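Local coordinates for nucleotide-binding protein, universal stress protein UspA family (PDB 3S3T) that binds ATP and, as a member of the universal stress protein family, probably takes part in the bacterial response to stress, although its exact function is unknown, at residues A20-A25 against Q76-T81; E24-A29 against A34-L39; D69-R74 against T88-G93; E100-A103 against E108-L111. One frame throughout, in Å; residues are numbered along the deposited sequence.

How the contacts relate
All four contacts belong to one alpha/beta domain, a parallel sheet in the order 87-93, 35-43, 7-11, 111-115, 141-145 with helices against it. Contacts 1 and 2 start from the same helix, 16-32, share Glu24 and Ala25, and have centres about 7 Å apart. Contact 3 shares helix 53-78 with contact 1, about 14 Å between centres, and their segments alternate along the chain; its strand 87-93 neighbours strand 35-43 of contact 2. Contact 4 follows in series, its centre about 19 Å from that of contact 1. Tyr102 connects it to contacts 2 and 3 through Leu39 and Glu89. Leu39, further along the strand of contact 2, touches the bound ATP, so that strand runs from this packing to the nucleotide pocket.

Contact 1: residues A20-A25 against Q76-T81; sequences AAFTEA and QFVATT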
loop_
_atom_site.group_PDB
_atom_site.type_symbol
_atom_site.label_atom_id
_atom_site.label_comp_id
_atom_site.label_asym_id
_atom_site.label_seq_id
_atom_site.Cartn_x
_atom_site.Cartn_y
_atom_site.Cartn_z
ATOM N N ALA A 20 -4.091 -9.630 -21.325
ATOM C CA ALA A 20 -4.628 -8.354 -21.790
ATOM C C ALA A 20 -3.512 -7.230 -21.707
ATOM O O ALA A 20 -3.411 -6.346 -22.570
ATOM C CB ALA A 20 -5.807 -7.990 -20.962
ATOM N N ALA A 21 -2.695 -7.289 -20.652
ATOM C CA ALA A 21 -1.498 -6.428 -20.524
ATOM C C ALA A 21 -0.523 -6.624 -21.692
ATOM O O ALA A 21 -0.027 -5.674 -22.264
ATOM C CB ALA A 21 -0.778 -6.751 -19.174
ATOM N N PHE A 22 -0.212 -7.875 -22.005
ATOM C CA PHE A 22 0.663 -8.163 -23.105
ATOM C C PHE A 22 0.083 -7.604 -24.396
ATOM O O PHE A 22 0.790 -6.972 -25.189
ATOM C CB PHE A 22 0.918 -9.650 -23.233
ATOM C CG PHE A 22 1.639 -10.006 -24.473
ATOM C CD1 PHE A 22 0.944 -10.486 -25.583
ATOM C CD2 PHE A 22 3.004 -9.788 -24.569
ATOM C CE1 PHE A 22 1.616 -10.787 -26.764
ATOM C CE2 PHE A 22 3.683 -10.099 -25.774
ATOM C CZ PHE A 22 2.984 -10.606 -26.847
ATOM N N THR A 23 -1.217 -7.786 -24.585
ATOM C CA THR A 23 -1.870 -7.308 -25.824
ATOM C C THR A 23 -1.700 -5.815 -26.004
ATOM O O THR A 23 -1.417 -5.363 -27.115
ATOM C CB THR A 23 -3.335 -7.718 -25.874
ATOM O OG1 THR A 23 -3.379 -9.143 -25.867
ATOM C CG2 THR A 23 -4.041 -7.190 -27.164
ATOM N N GLU A 24 -1.829 -5.061 -24.906
ATOM C CA GLU A 24 -1.611 -3.610 -24.939
ATOM C C GLU A 24 -0.152 -3.247 -25.093
ATOM O O GLU A 24 0.165 -2.263 -25.790
ATOM C CB GLU A 24 -2.210 -2.928 -23.724
ATOM C CG GLU A 24 -2.111 -1.410 -23.724
ATOM C CD GLU A 24 -2.707 -0.767 -24.954
ATOM O OE1 GLU A 24 -2.288 0.358 -25.268
ATOM O OE2 GLU A 24 -3.567 -1.399 -25.617
ATOM N N ALA A 25 0.750 -4.032 -24.494
ATOM C CA ALA A 25 2.189 -3.805 -24.665
ATOM C C ALA A 25 2.581 -3.910 -26.137
ATOM O O ALA A 25 3.373 -3.109 -26.630
ATOM C CB ALA A 25 3.037 -4.786 -23.790
ATOM N N GLN A 76 4.145 -15.632 -32.226
ATOM C CA GLN A 76 3.334 -15.781 -33.434
ATOM C C GLN A 76 2.415 -14.565 -33.608
ATOM O O GLN A 76 2.304 -14.033 -34.717
ATOM C CB GLN A 76 2.559 -17.120 -33.431
ATOM C CG GLN A 76 3.500 -18.324 -33.495
ATOM C CD GLN A 76 2.805 -19.679 -33.482
ATOM O OE1 GLN A 76 1.578 -19.774 -33.393
ATOM N NE2 GLN A 76 3.601 -20.743 -33.567
ATOM N N PHE A 77 1.801 -14.104 -32.523
ATOM C CA PHE A 77 0.878 -12.967 -32.596
ATOM C C PHE A 77 1.595 -11.677 -32.978
ATOM O O PHE A 77 1.121 -10.931 -33.839
ATOM C CB PHE A 77 0.128 -12.787 -31.268
ATOM C CG PHE A 77 -0.598 -11.472 -31.161
ATOM C CD1 PHE A 77 -0.035 -10.414 -30.485
ATOM C CD2 PHE A 77 -1.840 -11.296 -31.770
ATOM C CE1 PHE A 77 -0.706 -9.194 -30.391
ATOM C CE2 PHE A 77 -2.515 -10.078 -31.710
ATOM C CZ PHE A 77 -1.955 -9.023 -31.024
ATOM N N VAL A 78 2.736 -11.407 -32.336
ATOM C CA VAL A 78 3.528 -10.201 -32.668
ATOM C C VAL A 78 3.955 -10.173 -34.152
ATOM O O VAL A 78 4.041 -9.095 -34.735
ATOM C CB VAL A 78 4.735 -10.022 -31.724
ATOM C CG1 VAL A 78 5.655 -8.887 -32.197
ATOM C CG2 VAL A 78 4.208 -9.749 -30.303
ATOM N N ALA A 79 4.188 -11.332 -34.777
ATOM C CA ALA A 79 4.595 -11.322 -36.202
ATOM C C ALA A 79 3.464 -10.926 -37.143
ATOM O O ALA A 79 3.715 -10.616 -38.320
ATOM C CB ALA A 79 5.204 -12.630 -36.607
ATOM N N THR A 80 2.224 -10.928 -36.647
ATOM C CA THR A 80 1.082 -10.401 -37.414
ATOM C C THR A 80 0.915 -8.878 -37.283
ATOM O O THR A 80 0.009 -8.310 -37.899
ATOM C CB THR A 80 -0.283 -11.054 -37.023
ATOM O OG1 THR A 80 -0.736 -10.525 -35.775
ATOM C CG2 THR A 80 -0.196 -12.588 -36.960
ATOM N N THR A 81 1.771 -8.230 -36.480
ATOM C CA THR A 81 1.700 -6.788 -36.229
ATOM C C THR A 81 2.966 -6.092 -36.739
ATOM O O THR A 81 3.925 -6.744 -37.167
ATOM C CB THR A 81 1.587 -6.477 -34.689
ATOM O OG1 THR A 81 2.880 -6.615 -34.065
ATOM C CG2 THR A 81 0.550 -7.401 -34.004
#
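Phe77 and Val78 of 76-81 meet one residue of 20-25, the aromatic Phe22. Coming first along the chain, Phe77 brings its CD1 to 4.1 Å from CE1 of Phe22; the two side chains run past each other, pointing opposite ways, and the rings meet obliquely. Val78 follows with a closer approach, its CG2 lying 3.8 Å from CZ of Phe22. That branch is the one anti to the carbonyl carbon of Val78, since CG1 takes the place anti to the backbone N (chi1 172°). A type I turn from Val78 to Thr81 follows. Thr80 OG1 donates a hydrogen bond to Phe77 O (2.7 Å), in the carbonyl plane, and Thr81 OG1 donates one to Val78 O (2.8 Å), tilted 15° from that carbonyl's plane. Each carbonyl also accepts the backbone N-H of the same threonine, so each oxygen is held by two donors of one residue. Thr81 CG2 then lies over one face of the Phe77 ring, offset toward its rim. Phe22 also makes a cation-pi contact with Arg74 and packs on Val10 of strand 7-11. This is helix-helix packing of 16-32 with the end of 53-78, within the layered alpha/beta fold of the universal stress protein family.

Contact 2: residues E24-A29 against A34-L39; sequences EAVNIA and ANLTAL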
loop_
_atom_site.group_PDB
_atom_site.type_symbol
_atom_site.label_atom_id
_atom_site.label_comp_id
_atom_site.label_asym_id
_atom_site.label_seq_id
_atom_site.Cartn_x
_atom_site.Cartn_y
_atom_site.Cartn_z
ATOM N N GLU A 24 -1.829 -5.061 -24.906
ATOM C CA GLU A 24 -1.611 -3.610 -24.939
ATOM C C GLU A 24 -0.152 -3.247 -25.093
ATOM O O GLU A 24 0.165 -2.263 -25.790
ATOM C CB GLU A 24 -2.210 -2.928 -23.724
ATOM C CG GLU A 24 -2.111 -1.410 -23.724
ATOM C CD GLU A 24 -2.707 -0.767 -24.954
ATOM O OE1 GLU A 24 -2.288 0.358 -25.268
ATOM O OE2 GLU A 24 -3.567 -1.399 -25.617
ATOM N N ALA A 25 0.750 -4.032 -24.494
ATOM C CA ALA A 25 2.189 -3.805 -24.665
ATOM C C ALA A 25 2.581 -3.910 -26.137
ATOM O O ALA A 25 3.373 -3.109 -26.630
ATOM C CB ALA A 25 3.037 -4.786 -23.790
ATOM N N VAL A 26 2.002 -4.850 -26.862
ATOM C CA VAL A 26 2.335 -4.963 -28.290
ATOM C C VAL A 26 1.839 -3.752 -29.077
ATOM O O VAL A 26 2.474 -3.306 -30.016
ATOM C CB VAL A 26 1.743 -6.225 -28.914
ATOM C CG1 VAL A 26 2.067 -6.273 -30.435
ATOM C CG2 VAL A 26 2.297 -7.445 -28.209
ATOM N N ASN A 27 0.679 -3.251 -28.692
ATOM C CA ASN A 27 0.113 -2.032 -29.248
ATOM C C ASN A 27 1.036 -0.802 -29.009
ATOM O O ASN A 27 1.304 0.003 -29.907
ATOM C CB ASN A 27 -1.234 -1.859 -28.568
ATOM C CG ASN A 27 -2.108 -0.849 -29.227
ATOM O OD1 ASN A 27 -1.692 -0.108 -30.134
ATOM N ND2 ASN A 27 -3.371 -0.815 -28.791
ATOM N N ILE A 28 1.537 -0.675 -27.794
ATOM C CA ILE A 28 2.432 0.422 -27.447
ATOM C C ILE A 28 3.741 0.253 -28.216
ATOM O O ILE A 28 4.266 1.223 -28.767
ATOM C CB ILE A 28 2.725 0.442 -25.924
ATOM C CG1 ILE A 28 1.440 0.683 -25.118
ATOM C CG2 ILE A 28 3.717 1.566 -25.564
ATOM C CD1 ILE A 28 1.608 0.475 -23.598
ATOM N N ALA A 29 4.230 -0.986 -28.256
ATOM C CA ALA A 29 5.462 -1.325 -28.934
ATOM C C ALA A 29 5.393 -0.926 -30.428
ATOM O O ALA A 29 6.288 -0.245 -30.936
ATOM C CB ALA A 29 5.764 -2.808 -28.762
ATOM N N ALA A 34 9.169 0.267 -30.469
ATOM C CA ALA A 34 10.043 -0.046 -29.347
ATOM C C ALA A 34 10.384 -1.515 -29.312
ATOM O O ALA A 34 9.650 -2.348 -29.814
ATOM C CB ALA A 34 9.409 0.402 -28.042
ATOM N N ASN A 35 11.511 -1.847 -28.702
ATOM C CA ASN A 35 11.785 -3.240 -28.425
ATOM C C ASN A 35 10.803 -3.681 -27.343
ATOM O O ASN A 35 10.399 -2.866 -26.480
ATOM C CB ASN A 35 13.240 -3.460 -27.994
ATOM C CG ASN A 35 14.245 -2.999 -29.041
ATOM O OD1 ASN A 35 14.097 -3.253 -30.238
ATOM N ND2 ASN A 35 15.274 -2.300 -28.584
ATOM N N LEU A 36 10.373 -4.941 -27.410
ATOM C CA LEU A 36 9.436 -5.500 -26.455
ATOM C C LEU A 36 9.998 -6.782 -25.862
ATOM O O LEU A 36 10.531 -7.604 -26.592
ATOM C CB LEU A 36 8.064 -5.749 -27.115
ATOM C CG LEU A 36 6.913 -6.252 -26.236
ATOM C CD1 LEU A 36 6.669 -5.323 -25.072
ATOM C CD2 LEU A 36 5.643 -6.440 -27.087
ATOM N N THR A 37 9.921 -6.912 -24.521
ATOM C CA THR A 37 10.292 -8.150 -23.840
ATOM C C THR A 37 9.116 -8.618 -22.958
ATOM O O THR A 37 8.641 -7.835 -22.143
ATOM C CB THR A 37 11.502 -7.926 -22.924
ATOM O OG1 THR A 37 12.629 -7.582 -23.743
ATOM C CG2 THR A 37 11.838 -9.212 -22.095
ATOM N N ALA A 38 8.646 -9.854 -23.162
ATOM C CA ALA A 38 7.706 -10.532 -22.229
ATOM C C ALA A 38 8.477 -11.410 -21.259
ATOM O O ALA A 38 9.382 -12.175 -21.661
ATOM C CB ALA A 38 6.672 -11.327 -22.971
ATOM N N LEU A 39 8.168 -11.261 -19.968
ATOM C CA LEU A 39 8.898 -11.954 -18.905
ATOM C C LEU A 39 7.917 -12.728 -18.030
ATOM O O LEU A 39 7.045 -12.121 -17.433
ATOM C CB LEU A 39 9.658 -10.961 -18.036
ATOM C CG LEU A 39 10.257 -11.444 -16.698
ATOM C CD1 LEU A 39 11.384 -12.565 -16.890
ATOM C CD2 LEU A 39 10.800 -10.276 -15.965
#
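Leu36 reaches from strand 35-39 into a patch on helix 24-29 formed by Ala25, Val26 and Ala29, and this apolar packing supplies most of the contact. The two methyls of Leu36 divide the work: CD1 lies 3.9 Å from CB of Ala25, whereas CD2 comes within 3.7 Å of Val26 CG2 and 4.0 Å of Ala29 CB. The valine side chain stands nearly perpendicular to that of the leucine. Although the CB of Val26 points away from the strand, its CG2 branch, set beside the backbone N because CG1 is anti to it, still meets the leucine tip. The axes of the two segments pass 8.7 Å apart, consistent with the small alanines facing the strand, at 165° between their N-to-C directions. Strand 7-11, helix 16-32 and strand 35-43 form a beta-alpha-beta unit, and this near-antiparallel pairing is its return leg, in which the chain leaves the helix and doubles back along the sheet. Val10 and Ile8 of strand 7-11 border the same apolar layer, packing on Ala25 and Leu36 respectively.

Polar contact between the segments comes from the backbone. Ala34 N donates to Ala29 O at 3.0 Å, with an N-H...O angle of 157°, joining the helix to the loop residue just before the strand. On the helix itself, Asn27 ND2 donates to Glu24 OE2 at 3.2 Å, reaching its syn side but 30° out of the carboxylate plane. The same amide nitrogen also bonds to Ala3 O of a second subunit.

Contact 3: residues D69-R74 against T88-G93; sequences DAMRQR and TEISYG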
loop_
_atom_site.group_PDB
_atom_site.type_symbol
_atom_site.label_atom_id
_atom_site.label_comp_id
_atom_site.label_asym_id
_atom_site.label_seq_id
_atom_site.Cartn_x
_atom_site.Cartn_y
_atom_site.Cartn_z
ATOM N N ASP A 69 5.183 -22.363 -23.799
ATOM C CA ASP A 69 4.190 -22.523 -24.854
ATOM C C ASP A 69 3.365 -21.242 -25.013
ATOM O O ASP A 69 2.988 -20.884 -26.126
ATOM C CB ASP A 69 3.272 -23.731 -24.603
ATOM C CG ASP A 69 2.216 -23.854 -25.676
ATOM O OD1 ASP A 69 2.563 -24.283 -26.815
ATOM O OD2 ASP A 69 1.060 -23.454 -25.394
ATOM N N ALA A 70 3.072 -20.545 -23.917
ATOM C CA ALA A 70 2.358 -19.276 -24.057
ATOM C C ALA A 70 3.234 -18.221 -24.796
ATOM O O ALA A 70 2.723 -17.414 -25.563
ATOM C CB ALA A 70 1.919 -18.770 -22.725
HETATM N N MSE A 71 4.548 -18.257 -24.563
HETATM C CA MSE A 71 5.485 -17.343 -25.218
HETATM C C MSE A 71 5.551 -17.627 -26.727
HETATM O O MSE A 71 5.493 -16.700 -27.540
HETATM C CB MSE A 71 6.867 -17.465 -24.590
HETATM C CG MSE A 71 6.952 -16.928 -23.170
HETATM SE SE MSE A 71 6.415 -15.037 -23.062
HETATM C CE MSE A 71 6.769 -14.814 -21.176
ATOM N N ARG A 72 5.646 -18.909 -27.089
ATOM C CA ARG A 72 5.542 -19.324 -28.485
ATOM C C ARG A 72 4.344 -18.688 -29.171
ATOM O O ARG A 72 4.508 -18.050 -30.207
ATOM C CB ARG A 72 5.447 -20.833 -28.586
ATOM C CG ARG A 72 6.799 -21.534 -28.512
ATOM C CD ARG A 72 6.725 -22.980 -29.056
ATOM N NE ARG A 72 7.939 -23.760 -28.748
ATOM C CZ ARG A 72 8.272 -24.255 -27.547
ATOM N NH1 ARG A 72 7.501 -24.065 -26.479
ATOM N NH2 ARG A 72 9.405 -24.949 -27.410
ATOM N N GLN A 73 3.162 -18.824 -28.579
ATOM C CA GLN A 73 1.945 -18.197 -29.115
ATOM C C GLN A 73 2.089 -16.690 -29.216
ATOM O O GLN A 73 1.639 -16.079 -30.189
ATOM C CB GLN A 73 0.714 -18.500 -28.264
ATOM C CG GLN A 73 0.269 -19.947 -28.251
ATOM C CD GLN A 73 -1.053 -20.143 -27.504
ATOM O OE1 GLN A 73 -1.131 -19.996 -26.284
ATOM N NE2 GLN A 73 -2.098 -20.488 -28.248
ATOM N N ARG A 74 2.709 -16.071 -28.215
ATOM C CA ARG A 74 2.871 -14.628 -28.265
ATOM C C ARG A 74 3.786 -14.174 -29.439
ATOM O O ARG A 74 3.482 -13.190 -30.088
ATOM C CB ARG A 74 3.350 -14.074 -26.919
ATOM C CG ARG A 74 2.262 -14.125 -25.841
ATOM C CD ARG A 74 2.742 -13.585 -24.538
ATOM N NE ARG A 74 1.746 -13.753 -23.473
ATOM C CZ ARG A 74 1.855 -14.592 -22.457
ATOM N NH1 ARG A 74 2.932 -15.370 -22.299
ATOM N NH2 ARG A 74 0.881 -14.650 -21.593
ATOM N N THR A 88 11.360 -13.099 -25.454
ATOM C CA THR A 88 10.631 -13.782 -24.400
ATOM C C THR A 88 11.629 -14.341 -23.388
ATOM O O THR A 88 12.716 -14.846 -23.758
ATOM C CB THR A 88 9.765 -14.890 -24.957
ATOM O OG1 THR A 88 10.578 -15.894 -25.603
ATOM C CG2 THR A 88 8.727 -14.305 -25.939
ATOM N N GLU A 89 11.270 -14.265 -22.118
ATOM C CA GLU A 89 12.149 -14.700 -21.070
ATOM C C GLU A 89 11.347 -15.396 -19.984
ATOM O O GLU A 89 10.302 -14.883 -19.542
ATOM C CB GLU A 89 12.817 -13.476 -20.461
ATOM C CG GLU A 89 13.916 -13.811 -19.468
ATOM C CD GLU A 89 15.304 -13.537 -19.982
ATOM O OE1 GLU A 89 15.502 -12.558 -20.757
ATOM O OE2 GLU A 89 16.220 -14.270 -19.544
ATOM N N ILE A 90 11.841 -16.553 -19.552
ATOM C CA ILE A 90 11.298 -17.247 -18.422
ATOM C C ILE A 90 12.400 -17.277 -17.367
ATOM O O ILE A 90 13.519 -17.778 -17.613
ATOM C CB ILE A 90 10.854 -18.687 -18.799
ATOM C CG1 ILE A 90 9.902 -18.689 -20.003
ATOM C CG2 ILE A 90 10.271 -19.409 -17.600
ATOM C CD1 ILE A 90 8.695 -17.865 -19.859
ATOM N N SER A 91 12.111 -16.693 -16.209
ATOM C CA SER A 91 13.066 -16.669 -15.110
ATOM C C SER A 91 12.484 -17.307 -13.870
ATOM O O SER A 91 11.263 -17.490 -13.771
ATOM C CB SER A 91 13.467 -15.212 -14.797
ATOM O OG SER A 91 14.228 -14.659 -15.865
ATOM N N TYR A 92 13.376 -17.633 -12.940
ATOM C CA TYR A 92 13.050 -18.301 -11.679
ATOM C C TYR A 92 13.433 -17.374 -10.517
ATOM O O TYR A 92 14.554 -16.859 -10.441
ATOM C CB TYR A 92 13.763 -19.659 -11.582
ATOM C CG TYR A 92 13.502 -20.529 -12.803
ATOM C CD1 TYR A 92 14.242 -20.355 -13.983
ATOM C CD2 TYR A 92 12.527 -21.510 -12.782
ATOM C CE1 TYR A 92 13.994 -21.141 -15.125
ATOM C CE2 TYR A 92 12.263 -22.307 -13.905
ATOM C CZ TYR A 92 12.990 -22.125 -15.073
ATOM O OH TYR A 92 12.722 -22.925 -16.184
ATOM N N GLY A 93 12.468 -17.090 -9.641
ATOM C CA GLY A 93 12.751 -16.244 -8.466
ATOM C C GLY A 93 11.434 -15.816 -7.878
ATOM O O GLY A 93 10.375 -16.376 -8.223
#
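Met71, a selenomethionine, extends from helix 69-74 toward Thr88 and Ile90 of strand 88-93, joining a helix to the strand at one edge, within this chain, of the parallel sheet in this alpha/beta fold. The axes of the two segments pass 9.2 Å apart and lie at 167° between their N-to-C directions. Met71 and Thr88 lie alongside, pointing opposite ways, with SE of Met71 3.8 Å from CG2 of Thr88. The methionine's CB is also 3.9 Å from that methyl, so the packing runs along the chain and is not a meeting of ends alone. Ile90 instead comes in at a slant to Met71 and presents its terminal CD1, which lies 3.9 Å from Met71 CG. A bend at chi2 of Met71 (-57°) turns the chain after CG and carries its end along the strand. Beyond these residues, Met71 also packs on Ala38 and Tyr40 of strand 35-43, while Ile90 reaches Ala67 and Lys68 on helix 53-78. No hydrogen bond crosses between the two segments, so van der Waals packing carries their contact. At the tip of Met71, the terminal CE methyl stands 3.8 Å from Ile90 CD1 and 3.9 Å from the backbone oxygen of Glu89.

Contact 4: residues E100-A103 against E108-L111; sequences EDYA and EIDL
Ile109 and Tyr102 touch at the link from helix 95-105 to strand 111-115 of the parallel alpha/beta sheet, where the chain turns back. From its CB, directed toward 100-103, Ile109 sends out two branches. CG2 is anti to the backbone N, while CG1 is anti to the carbonyl carbon (chi1 -77°), and this longer arm carries CD1 across to the helix. The extended second torsion (169°) places that methyl at the far end of the arm. There CD1 meets the edge of the Tyr102 ring, near its plane, at 3.7 Å from both CD2 and CE2 of Tyr102. The isoleucine arm runs nearly perpendicular to the tyrosine side chain. The same methyl lies 4.3 Å from Ala103 CA, so it touches the helix backbone as well as the aromatic edge.

A water links the two backbones beside this apolar meeting, donating to Ala103 O at 2.7 Å and to Ile109 O at 2.8 Å. Leu9 of strand 7-11 packs against both Tyr102 and Ile109, and Tyr102 OH bonds to Glu89 OE1 on strand 87-93. Tyr102 therefore presents a carbon edge to Ile109 while its hydroxyl engages a polar partner. The chemistry implies a division of roles across the turn: the methyl and the ring edge meet by van der Waals contact alone, with no direct hydrogen bond between the segments, while the water, donating to both carbonyl oxygens, bridges two acceptors that cannot hydrogen-bond to each other.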
loop_
_atom_site.group_PDB
_atom_site.type_symbol
_atom_site.label_atom_id
_atom_site.label_comp_id
_atom_site.label_asym_id
_atom_site.label_seq_id
_atom_site.Cartn_x
_atom_site.Cartn_y
_atom_site.Cartn_z
ATOM N N GLU A 100 11.548 -6.183 -10.749
ATOM C CA GLU A 100 12.345 -5.009 -10.348
ATOM C C GLU A 100 13.798 -5.169 -10.810
ATOM O O GLU A 100 14.380 -4.238 -11.428
ATOM C CB GLU A 100 12.295 -4.845 -8.813
ATOM C CG GLU A 100 13.207 -3.803 -8.238
ATOM C CD GLU A 100 13.206 -3.764 -6.718
ATOM O OE1 GLU A 100 12.751 -4.692 -6.061
ATOM O OE2 GLU A 100 13.713 -2.787 -6.183
ATOM N N ASP A 101 14.381 -6.331 -10.510
ATOM C CA ASP A 101 15.790 -6.558 -10.771
ATOM C C ASP A 101 16.017 -6.526 -12.279
ATOM O O ASP A 101 17.051 -6.052 -12.750
ATOM C CB ASP A 101 16.258 -7.897 -10.186
ATOM C CG ASP A 101 16.402 -7.849 -8.673
ATOM O OD1 ASP A 101 16.361 -6.746 -8.067
ATOM O OD2 ASP A 101 16.554 -8.918 -8.080
ATOM N N TYR A 102 15.062 -7.059 -13.029
ATOM C CA TYR A 102 15.187 -7.131 -14.453
ATOM C C TYR A 102 15.256 -5.709 -15.027
ATOM O O TYR A 102 16.096 -5.426 -15.878
ATOM C CB TYR A 102 14.022 -7.913 -15.080
ATOM C CG TYR A 102 14.296 -8.300 -16.520
ATOM C CD1 TYR A 102 14.817 -9.542 -16.837
ATOM C CD2 TYR A 102 14.046 -7.409 -17.564
ATOM C CE1 TYR A 102 15.080 -9.901 -18.144
ATOM C CE2 TYR A 102 14.311 -7.762 -18.878
ATOM C CZ TYR A 102 14.841 -9.010 -19.159
ATOM O OH TYR A 102 15.109 -9.349 -20.465
ATOM N N ALA A 103 14.376 -4.827 -14.554
ATOM C CA ALA A 103 14.369 -3.431 -15.029
ATOM C C ALA A 103 15.657 -2.706 -14.637
ATOM O O ALA A 103 16.127 -1.860 -15.388
ATOM C CB ALA A 103 13.183 -2.678 -14.482
ATOM N N GLU A 108 18.041 0.292 -19.910
ATOM C CA GLU A 108 17.445 0.818 -21.138
ATOM C C GLU A 108 15.918 0.756 -21.119
ATOM O O GLU A 108 15.233 1.489 -21.863
ATOM C CB GLU A 108 18.026 0.144 -22.398
ATOM C CG GLU A 108 17.685 -1.322 -22.660
ATOM C CD GLU A 108 18.577 -2.311 -21.912
ATOM O OE1 GLU A 108 19.306 -1.878 -20.994
ATOM O OE2 GLU A 108 18.499 -3.531 -22.208
ATOM N N ILE A 109 15.383 -0.145 -20.281
ATOM C CA ILE A 109 13.965 -0.358 -20.187
ATOM C C ILE A 109 13.327 0.922 -19.674
ATOM O O ILE A 109 13.735 1.452 -18.619
ATOM C CB ILE A 109 13.636 -1.605 -19.316
ATOM C CG1 ILE A 109 13.899 -2.884 -20.124
ATOM C CG2 ILE A 109 12.200 -1.589 -18.826
ATOM C CD1 ILE A 109 13.858 -4.102 -19.249
ATOM N N ASP A 110 12.346 1.431 -20.430
ATOM C CA ASP A 110 11.681 2.712 -20.084
ATOM C C ASP A 110 10.195 2.668 -19.927
ATOM O O ASP A 110 9.567 3.714 -19.683
ATOM C CB ASP A 110 12.089 3.877 -21.036
ATOM C CG ASP A 110 12.146 3.465 -22.518
ATOM O OD1 ASP A 110 11.518 2.470 -22.906
ATOM O OD2 ASP A 110 12.813 4.166 -23.312
ATOM N N LEU A 111 9.634 1.453 -19.932
ATOM C CA LEU A 111 8.258 1.207 -19.541
ATOM C C LEU A 111 8.096 -0.215 -19.073
ATOM O O LEU A 111 8.579 -1.154 -19.712
ATOM C CB LEU A 111 7.313 1.387 -20.733
ATOM C CG LEU A 111 5.809 1.321 -20.493
ATOM C CD1 LEU A 111 5.335 2.378 -19.452
ATOM C CD2 LEU A 111 5.067 1.519 -21.861
HETATM O O HOH W 1 14.810 0.350 -16.301
#